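Side-chain contacts in probable enoyl-CoA hydratase/isomerase (Pseudomonas aeruginosa PAO1, PDB 5YLO), which probably shifts the double bond of unsaturated fatty acyl-CoA esters as a Δ3,Δ2-enoyl-CoA isomerase of the crotonase family: residues Pro6-Val11 with Trp17-Arg22; Ala28-Thr33 with Leu68-Ala73. One frame throughout, in Å; residues are numbered along the deposited sequence.

Contact 1: Pro6-Val11 with Trp17-Arg22; sequences PLQTRV and WLVLNR
Pro6-Val11 and Trp17-Arg22 run antiparallel, the axes of strand segments 7-11 and 17-20 approaching to 4.9 Å with an angle of 163° between their directions. Gln8 with Val19 and Arg10 with Trp17 are the hydrogen-bonded pairs, each closed by two N-H...O=C bonds. The shortest of the four runs from Trp17 N to Arg10 O at 2.6 Å. Leu7 with Leu20 and Thr9 with Leu18 form the alternating non-hydrogen-bonded pairs, and beside them Thr9 CA lies 3.3 Å from Trp17 O in a CA-H...O contact.

Arg10 and Trp17 bury the largest areas of any residues here, and their side chains cross. With CG lodged between the backbone N and the carbonyl carbon (chi1 78°) and a further bend at chi2, the arginine chain passes over Trp17 CB, which Arg10 CG approaches to 3.7 Å, and lays its guanidinium almost flat on the indole, the planes 20° apart. Arg10 CZ sits off-centre over the five-membered ring, a cation-pi contact, while NH2 reaches over the rim of the six-membered ring, 3.8 Å from Trp17 CE3; Arg10 NE also forms a salt bridge with Glu12.

This beta hairpin forms the edge of the main sheet of the crotonase fold: strand 15-20 pairs in parallel with strand 52-56 through backbone hydrogen bonds, whereas strand 7-12 is outermost within the chain. On the same face as the cation-pi pair, Gln8 and Val19 lie side by side, and Asn21 OD1 comes to 3.8 Å from Gln8 CB. The other face is more apolar. There Leu7 CD1 meets Leu20 CD1 at 3.9 Å, while Thr9 CG2 packs alongside Leu18 CD2 at 3.7 Å; helix 31-46 lies over this face, its Leu37 touching both Leu7 and Leu18.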
ATOM      1  N   PRO A   6     -28.836 -13.770  19.601  1.00 80.19           N
ATOM      2  CA  PRO A   6     -28.491 -13.127  18.324  1.00 74.82           C
ATOM      3  C   PRO A   6     -27.114 -13.519  17.827  1.00 74.25           C
ATOM      4  O   PRO A   6     -26.860 -13.468  16.617  1.00 72.04           O
ATOM      5  CB  PRO A   6     -28.563 -11.633  18.655  1.00 69.94           C
ATOM      6  CG  PRO A   6     -28.232 -11.578  20.122  1.00 72.46           C
ATOM      7  CD  PRO A   6     -28.862 -12.811  20.717  1.00 73.88           C
ATOM      8  N   LEU A   7     -26.229 -13.928  18.730  1.00 67.31           N
ATOM      9  CA  LEU A   7     -24.855 -14.276  18.405  1.00 67.36           C
ATOM     10  C   LEU A   7     -24.510 -15.563  19.136  1.00 72.28           C
ATOM     11  O   LEU A   7     -24.544 -15.602  20.370  1.00 67.35           O
ATOM     12  CB  LEU A   7     -23.909 -13.148  18.819  1.00 79.89           C
ATOM     13  CG  LEU A   7     -22.514 -13.111  18.206  1.00 93.13           C
ATOM     14  CD1 LEU A   7     -22.546 -12.427  16.847  1.00 98.96           C
ATOM     15  CD2 LEU A   7     -21.559 -12.408  19.151  1.00100.48           C
ATOM     16  N   GLN A   8     -24.197 -16.614  18.383  1.00 93.33           N
ATOM     17  CA  GLN A   8     -23.819 -17.891  18.973  1.00104.94           C
ATOM     18  C   GLN A   8     -22.333 -17.858  19.305  1.00 97.69           C
ATOM     19  O   GLN A   8     -21.499 -17.623  18.424  1.00106.88           O
ATOM     20  CB  GLN A   8     -24.135 -19.052  18.030  1.00119.93           C
ATOM     21  CG  GLN A   8     -24.228 -20.403  18.737  1.00129.21           C
ATOM     22  CD  GLN A   8     -23.322 -21.460  18.130  1.00132.29           C
ATOM     23  OE1 GLN A   8     -22.573 -21.194  17.190  1.00127.52           O
ATOM     24  NE2 GLN A   8     -23.387 -22.673  18.672  1.00130.80           N
ATOM     25  N   THR A   9     -22.003 -18.096  20.570  1.00 62.65           N
ATOM     26  CA  THR A   9     -20.639 -17.979  21.061  1.00 62.71           C
ATOM     27  C   THR A   9     -20.190 -19.305  21.655  1.00 75.31           C
ATOM     28  O   THR A   9     -20.918 -19.911  22.448  1.00 76.22           O
ATOM     29  CB  THR A   9     -20.534 -16.873  22.112  1.00 76.15           C
ATOM     30  OG1 THR A   9     -20.915 -15.618  21.532  1.00 83.00           O
ATOM     31  CG2 THR A   9     -19.114 -16.781  22.635  1.00 83.29           C
ATOM     32  N   ARG A  10     -18.995 -19.749  21.272  1.00 93.67           N
ATOM     33  CA  ARG A  10     -18.394 -20.936  21.862  1.00100.16           C
ATOM     34  C   ARG A  10     -16.889 -20.716  21.953  1.00105.76           C
ATOM     35  O   ARG A  10     -16.290 -20.110  21.061  1.00126.24           O
ATOM     36  CB  ARG A  10     -18.732 -22.200  21.052  1.00 97.38           C
ATOM     37  CG  ARG A  10     -17.920 -22.397  19.779  1.00101.81           C
ATOM     38  CD  ARG A  10     -18.741 -23.046  18.669  1.00104.61           C
ATOM     39  NE  ARG A  10     -17.887 -23.563  17.601  1.00107.13           N
ATOM     40  CZ  ARG A  10     -18.271 -23.712  16.338  1.00103.61           C
ATOM     41  NH1 ARG A  10     -19.498 -23.369  15.968  1.00106.19           N
ATOM     42  NH2 ARG A  10     -17.423 -24.193  15.437  1.00 95.99           N
ATOM     43  N   VAL A  11     -16.291 -21.184  23.046  1.00 75.96           N
ATOM     44  CA  VAL A  11     -14.865 -21.007  23.307  1.00 65.43           C
ATOM     45  C   VAL A  11     -14.249 -22.387  23.498  1.00 79.28           C
ATOM     46  O   VAL A  11     -14.571 -23.089  24.465  1.00 78.93           O
ATOM     47  CB  VAL A  11     -14.606 -20.117  24.531  1.00 59.10           C
ATOM     48  CG1 VAL A  11     -13.112 -19.993  24.782  1.00 60.11           C
ATOM     49  CG2 VAL A  11     -15.231 -18.745  24.332  1.00 58.72           C
ATOM     50  N   TRP A  17     -15.218 -18.527  19.270  1.00 63.10           N
ATOM     51  CA  TRP A  17     -15.953 -18.501  18.014  1.00 61.85           C
ATOM     52  C   TRP A  17     -17.185 -17.622  18.180  1.00 61.31           C
ATOM     53  O   TRP A  17     -18.066 -17.928  18.990  1.00 85.45           O
ATOM     54  CB  TRP A  17     -16.353 -19.914  17.583  1.00 63.85           C
ATOM     55  CG  TRP A  17     -15.191 -20.834  17.355  1.00 66.59           C
ATOM     56  CD1 TRP A  17     -14.360 -21.356  18.303  1.00 73.44           C
ATOM     57  CD2 TRP A  17     -14.741 -21.356  16.097  1.00 67.90           C
ATOM     58  NE1 TRP A  17     -13.417 -22.163  17.715  1.00 72.15           N
ATOM     59  CE2 TRP A  17     -13.629 -22.180  16.361  1.00 72.47           C
ATOM     60  CE3 TRP A  17     -15.168 -21.205  14.775  1.00 63.31           C
ATOM     61  CZ2 TRP A  17     -12.939 -22.851  15.353  1.00 66.87           C
ATOM     62  CZ3 TRP A  17     -14.480 -21.871  13.775  1.00 68.30           C
ATOM     63  CH2 TRP A  17     -13.380 -22.684  14.070  1.00 65.42           C
ATOM     64  N   LEU A  18     -17.239 -16.531  17.423  1.00 58.58           N
ATOM     65  CA  LEU A  18     -18.377 -15.620  17.425  1.00 58.11           C
ATOM     66  C   LEU A  18     -19.043 -15.722  16.060  1.00 57.44           C
ATOM     67  O   LEU A  18     -18.501 -15.235  15.063  1.00 55.70           O
ATOM     68  CB  LEU A  18     -17.940 -14.187  17.721  1.00 56.44           C
ATOM     69  CG  LEU A  18     -16.946 -14.018  18.873  1.00 56.94           C
ATOM     70  CD1 LEU A  18     -16.647 -12.552  19.129  1.00 55.56           C
ATOM     71  CD2 LEU A  18     -17.460 -14.687  20.134  1.00 59.66           C
ATOM     72  N   VAL A  19     -20.210 -16.355  16.015  1.00 59.14           N
ATOM     73  CA  VAL A  19     -20.920 -16.601  14.767  1.00 59.12           C
ATOM     74  C   VAL A  19     -22.186 -15.759  14.760  1.00 59.33           C
ATOM     75  O   VAL A  19     -23.019 -15.869  15.669  1.00 68.03           O
ATOM     76  CB  VAL A  19     -21.252 -18.089  14.586  1.00 61.35           C
ATOM     77  CG1 VAL A  19     -21.822 -18.337  13.197  1.00 61.43           C
ATOM     78  CG2 VAL A  19     -20.018 -18.945  14.828  1.00 61.72           C
ATOM     79  N   LEU A  20     -22.327 -14.913  13.741  1.00 57.85           N
ATOM     80  CA  LEU A  20     -23.610 -14.276  13.475  1.00 58.49           C
ATOM     81  C   LEU A  20     -24.663 -15.355  13.265  1.00 63.16           C
ATOM     82  O   LEU A  20     -24.428 -16.330  12.544  1.00 63.50           O
ATOM     83  CB  LEU A  20     -23.514 -13.373  12.243  1.00 56.94           C
ATOM     84  CG  LEU A  20     -23.013 -11.934  12.397  1.00 65.46           C
ATOM     85  CD1 LEU A  20     -21.678 -11.864  13.124  1.00 62.84           C
ATOM     86  CD2 LEU A  20     -22.902 -11.276  11.031  1.00 67.18           C
ATOM     87  N   ASN A  21     -25.820 -15.198  13.906  1.00 78.68           N
ATOM     88  CA  ASN A  21     -26.842 -16.241  13.895  1.00 85.60           C
ATOM     89  C   ASN A  21     -28.214 -15.642  13.590  1.00 82.51           C
ATOM     90  O   ASN A  21     -29.130 -15.660  14.410  1.00 80.43           O
ATOM     91  CB  ASN A  21     -26.877 -17.004  15.213  1.00 91.42           C
ATOM     92  CG  ASN A  21     -27.589 -18.335  15.091  1.00 99.35           C
ATOM     93  OD1 ASN A  21     -27.370 -19.213  16.058  1.00104.56           O
ATOM     94  ND2 ASN A  21     -28.329 -18.572  14.135  1.00 94.37           N
ATOM     95  N   ARG A  22     -28.354 -15.111  12.381  1.00 68.40           N
ATOM     96  CA  ARG A  22     -29.658 -14.806  11.794  1.00 67.86           C
ATOM     97  C   ARG A  22     -29.636 -15.304  10.356  1.00 73.07           C
ATOM     98  O   ARG A  22     -29.686 -14.513   9.406  1.00 72.45           O
ATOM     99  CB  ARG A  22     -29.978 -13.312  11.875  1.00 67.08           C
ATOM    100  CG  ARG A  22     -30.207 -12.812  13.297  1.00 68.13           C
ATOM    101  CD  ARG A  22     -31.301 -11.762  13.338  1.00 69.50           C
ATOM    102  NE  ARG A  22     -30.921 -10.550  12.621  1.00 72.49           N
ATOM    103  CZ  ARG A  22     -31.787  -9.729  12.035  1.00 76.15           C
ATOM    104  NH1 ARG A  22     -33.086  -9.998  12.072  1.00 71.34           N
ATOM    105  NH2 ARG A  22     -31.353  -8.645  11.406  1.00 75.58           N
TER

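Contact 2: Ala28-Thr33 with Leu68-Ala73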
ATOM      1  N   ALA A  28     -28.120 -10.404   8.562  1.00 84.96           N
ATOM      2  CA  ALA A  28     -28.163  -8.955   8.421  1.00 67.42           C
ATOM      3  C   ALA A  28     -27.877  -8.279   9.756  1.00 64.73           C
ATOM      4  O   ALA A  28     -28.322  -8.738  10.812  1.00 72.66           O
ATOM      5  CB  ALA A  28     -29.526  -8.514   7.888  1.00 70.07           C
ATOM      6  N   LEU A  29     -27.127  -7.182   9.701  1.00 61.69           N
ATOM      7  CA  LEU A  29     -26.705  -6.478  10.906  1.00 67.78           C
ATOM      8  C   LEU A  29     -27.824  -5.567  11.403  1.00 76.52           C
ATOM      9  O   LEU A  29     -28.281  -4.680  10.673  1.00 78.65           O
ATOM     10  CB  LEU A  29     -25.439  -5.667  10.628  1.00 61.44           C
ATOM     11  CG  LEU A  29     -24.164  -6.453  10.320  1.00 65.02           C
ATOM     12  CD1 LEU A  29     -23.032  -5.533   9.866  1.00 62.75           C
ATOM     13  CD2 LEU A  29     -23.735  -7.279  11.523  1.00 59.08           C
ATOM     14  N   ASP A  30     -28.264  -5.786  12.640  1.00 65.14           N
ATOM     15  CA  ASP A  30     -29.183  -4.887  13.314  1.00 65.42           C
ATOM     16  C   ASP A  30     -28.595  -4.530  14.670  1.00 65.21           C
ATOM     17  O   ASP A  30     -27.578  -5.086  15.099  1.00 62.15           O
ATOM     18  CB  ASP A  30     -30.583  -5.497  13.466  1.00 74.59           C
ATOM     19  CG  ASP A  30     -30.564  -6.878  14.100  1.00 86.98           C
ATOM     20  OD1 ASP A  30     -29.506  -7.310  14.598  1.00 96.90           O
ATOM     21  OD2 ASP A  30     -31.630  -7.529  14.110  1.00 84.21           O
ATOM     22  N   ILE A  31     -29.239  -3.580  15.349  1.00 67.20           N
ATOM     23  CA  ILE A  31     -28.715  -3.107  16.637  1.00 63.69           C
ATOM     24  C   ILE A  31     -28.529  -4.249  17.627  1.00 66.08           C
ATOM     25  O   ILE A  31     -27.477  -4.300  18.288  1.00 66.41           O
ATOM     26  CB  ILE A  31     -29.578  -1.959  17.174  1.00 67.24           C
ATOM     27  CG1 ILE A  31     -29.632  -0.826  16.149  1.00 72.54           C
ATOM     28  CG2 ILE A  31     -28.983  -1.410  18.455  1.00 66.52           C
ATOM     29  CD1 ILE A  31     -30.230   0.471  16.663  1.00 70.00           C
ATOM     30  N   PRO A  32     -29.460  -5.213  17.780  1.00 74.58           N
ATOM     31  CA  PRO A  32     -29.178  -6.325  18.706  1.00 69.07           C
ATOM     32  C   PRO A  32     -27.925  -7.105  18.348  1.00 66.62           C
ATOM     33  O   PRO A  32     -27.154  -7.461  19.245  1.00 75.12           O
ATOM     34  CB  PRO A  32     -30.435  -7.190  18.606  1.00 70.38           C
ATOM     35  CG  PRO A  32     -31.502  -6.259  18.215  1.00 71.44           C
ATOM     36  CD  PRO A  32     -30.846  -5.284  17.271  1.00 75.06           C
ATOM     37  N   THR A  33     -27.706  -7.389  17.062  1.00 62.76           N
ATOM     38  CA  THR A  33     -26.492  -8.088  16.653  1.00 60.53           C
ATOM     39  C   THR A  33     -25.260  -7.223  16.892  1.00 59.09           C
ATOM     40  O   THR A  33     -24.262  -7.688  17.459  1.00 57.80           O
ATOM     41  CB  THR A  33     -26.588  -8.485  15.179  1.00 59.56           C
ATOM     42  OG1 THR A  33     -27.913  -8.952  14.898  1.00 78.95           O
ATOM     43  CG2 THR A  33     -25.597  -9.588  14.852  1.00 58.32           C
ATOM     44  N   LEU A  68     -32.343  -3.896   6.518  1.00 88.33           N
ATOM     45  CA  LEU A  68     -33.231  -2.889   5.948  1.00 90.13           C
ATOM     46  C   LEU A  68     -34.612  -2.927   6.591  1.00 95.61           C
ATOM     47  O   LEU A  68     -35.275  -1.888   6.684  1.00103.21           O
ATOM     48  CB  LEU A  68     -33.349  -3.078   4.434  1.00 90.47           C
ATOM     49  CG  LEU A  68     -32.071  -3.042   3.586  1.00 95.57           C
ATOM     50  CD1 LEU A  68     -31.093  -1.987   4.098  1.00 84.87           C
ATOM     51  CD2 LEU A  68     -31.409  -4.417   3.500  1.00106.30           C
ATOM     52  N   ALA A  69     -35.057  -4.102   7.041  1.00 80.89           N
ATOM     53  CA  ALA A  69     -36.367  -4.205   7.679  1.00 85.60           C
ATOM     54  C   ALA A  69     -36.407  -3.412   8.979  1.00 85.89           C
ATOM     55  O   ALA A  69     -37.382  -2.703   9.259  1.00 89.69           O
ATOM     56  CB  ALA A  69     -36.714  -5.673   7.929  1.00 87.40           C
ATOM     57  N   GLU A  70     -35.352  -3.522   9.791  1.00 82.32           N
ATOM     58  CA  GLU A  70     -35.282  -2.738  11.019  1.00 82.71           C
ATOM     59  C   GLU A  70     -35.239  -1.247  10.718  1.00 82.79           C
ATOM     60  O   GLU A  70     -35.893  -0.446  11.398  1.00 85.88           O
ATOM     61  CB  GLU A  70     -34.060  -3.149  11.838  1.00 78.96           C
ATOM     62  CG  GLU A  70     -33.840  -2.288  13.064  1.00 79.36           C
ATOM     63  CD  GLU A  70     -32.723  -2.803  13.940  1.00 81.92           C
ATOM     64  OE1 GLU A  70     -31.568  -2.360  13.763  1.00 72.90           O
ATOM     65  OE2 GLU A  70     -33.001  -3.661  14.801  1.00 99.71           O
ATOM     66  N   TRP A  71     -34.466  -0.855   9.703  1.00 80.64           N
ATOM     67  CA  TRP A  71     -34.440   0.543   9.290  1.00 83.17           C
ATOM     68  C   TRP A  71     -35.801   0.991   8.777  1.00 87.90           C
ATOM     69  O   TRP A  71     -36.207   2.137   8.995  1.00 90.89           O
ATOM     70  CB  TRP A  71     -33.372   0.750   8.218  1.00 89.41           C
ATOM     71  CG  TRP A  71     -33.399   2.116   7.612  1.00100.01           C
ATOM     72  CD1 TRP A  71     -32.790   3.236   8.093  1.00104.43           C
ATOM     73  CD2 TRP A  71     -34.072   2.509   6.409  1.00103.09           C
ATOM     74  NE1 TRP A  71     -33.040   4.304   7.265  1.00105.66           N
ATOM     75  CE2 TRP A  71     -33.825   3.884   6.224  1.00104.15           C
ATOM     76  CE3 TRP A  71     -34.859   1.833   5.471  1.00106.63           C
ATOM     77  CZ2 TRP A  71     -34.335   4.596   5.140  1.00105.58           C
ATOM     78  CZ3 TRP A  71     -35.364   2.542   4.394  1.00109.58           C
ATOM     79  CH2 TRP A  71     -35.100   3.909   4.238  1.00112.59           C
ATOM     80  N   ALA A  72     -36.518   0.101   8.086  1.00 95.52           N
ATOM     81  CA  ALA A  72     -37.832   0.461   7.564  1.00 92.15           C
ATOM     82  C   ALA A  72     -38.813   0.748   8.691  1.00 96.27           C
ATOM     83  O   ALA A  72     -39.579   1.716   8.624  1.00100.22           O
ATOM     84  CB  ALA A  72     -38.364  -0.651   6.659  1.00 93.50           C
ATOM     85  N   ALA A  73     -38.797  -0.075   9.743  1.00 96.20           N
ATOM     86  CA  ALA A  73     -39.712   0.128  10.862  1.00102.62           C
ATOM     87  C   ALA A  73     -39.483   1.479  11.528  1.00110.05           C
ATOM     88  O   ALA A  73     -40.443   2.182  11.871  1.00112.32           O
ATOM     89  CB  ALA A  73     -39.562  -1.007  11.875  1.00100.44           C
TER
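Glu70 reaches out of helix 68-76 to the start of helix 31-46, where its carboxylate meets Asp30, Ile31 and Pro32. Its CB points toward the other segment, and CG stands anti to the backbone N (chi1 174°); the chain stays extended beyond it, carrying the acid group across. CD arrives 3.5 Å from Asp30 CB, which both oxygens also approach. OE1 then accepts from Ile31 N at 3.1 Å through its syn lone pair, in a fairly straight bond (166° at the hydrogen). The same oxygen is bonded to Tyr83 OH, so two donors grip it, and Ile31 CG1 lies 3.4 Å away. OE2, at the other tip, packs against Pro32 CD at 3.7 Å.

Asp30 is the N-cap of helix 31-46: its OD1 accepts from Thr33 N at 3.1 Å, the donor coming from the anti side and well out of the carboxylate plane. Two acids thus serve the first turn, one through the backbone N-H of Thr33 and the other through that of Ile31. Their nearer oxygens, Asp30 OD2 and Glu70 OE2, are 4.2 Å apart, a like-charge approach probably eased by Arg22, which salt-bridges Asp30 OD2, and by the N-terminal end of the helix.

The helix carrying Glu70 is itself begun by Asp67, whose OD1 accepts from Glu70 N. Backbone bonds of Leu29 to Gly65 and Asp67 tie the residues leading into the two helices together, and Trp85 of helix 85-97 touches both Ile31 and Glu70, so the contact joins the beginnings of helices 31-46 and 68-76 beside a third helix.

How the contacts relate
Contact 1 and contact 2 follow one another along the chain, their centres about 17 Å apart, and Arg22 bridges them. Its guanidinium leaves the end of the hairpin so that NH2 forms a salt bridge with Asp30 OD2 at 2.9 Å and a probable hydrogen bond to Ala28 O at 3.1 Å. The same NH2 is salt-bridged to Asp67, so it probably moderates the negative charge gathered at contact 2. Leu20 CD2 and Leu29 CD2 add an apolar touch at 4.1 Å. In crotonase relatives the loop leading into the helix of Leu68-Ala73 supplies an oxyanion-hole N-H; contact 2 therefore probably lies nearer the acyl-CoA site than the hairpin does.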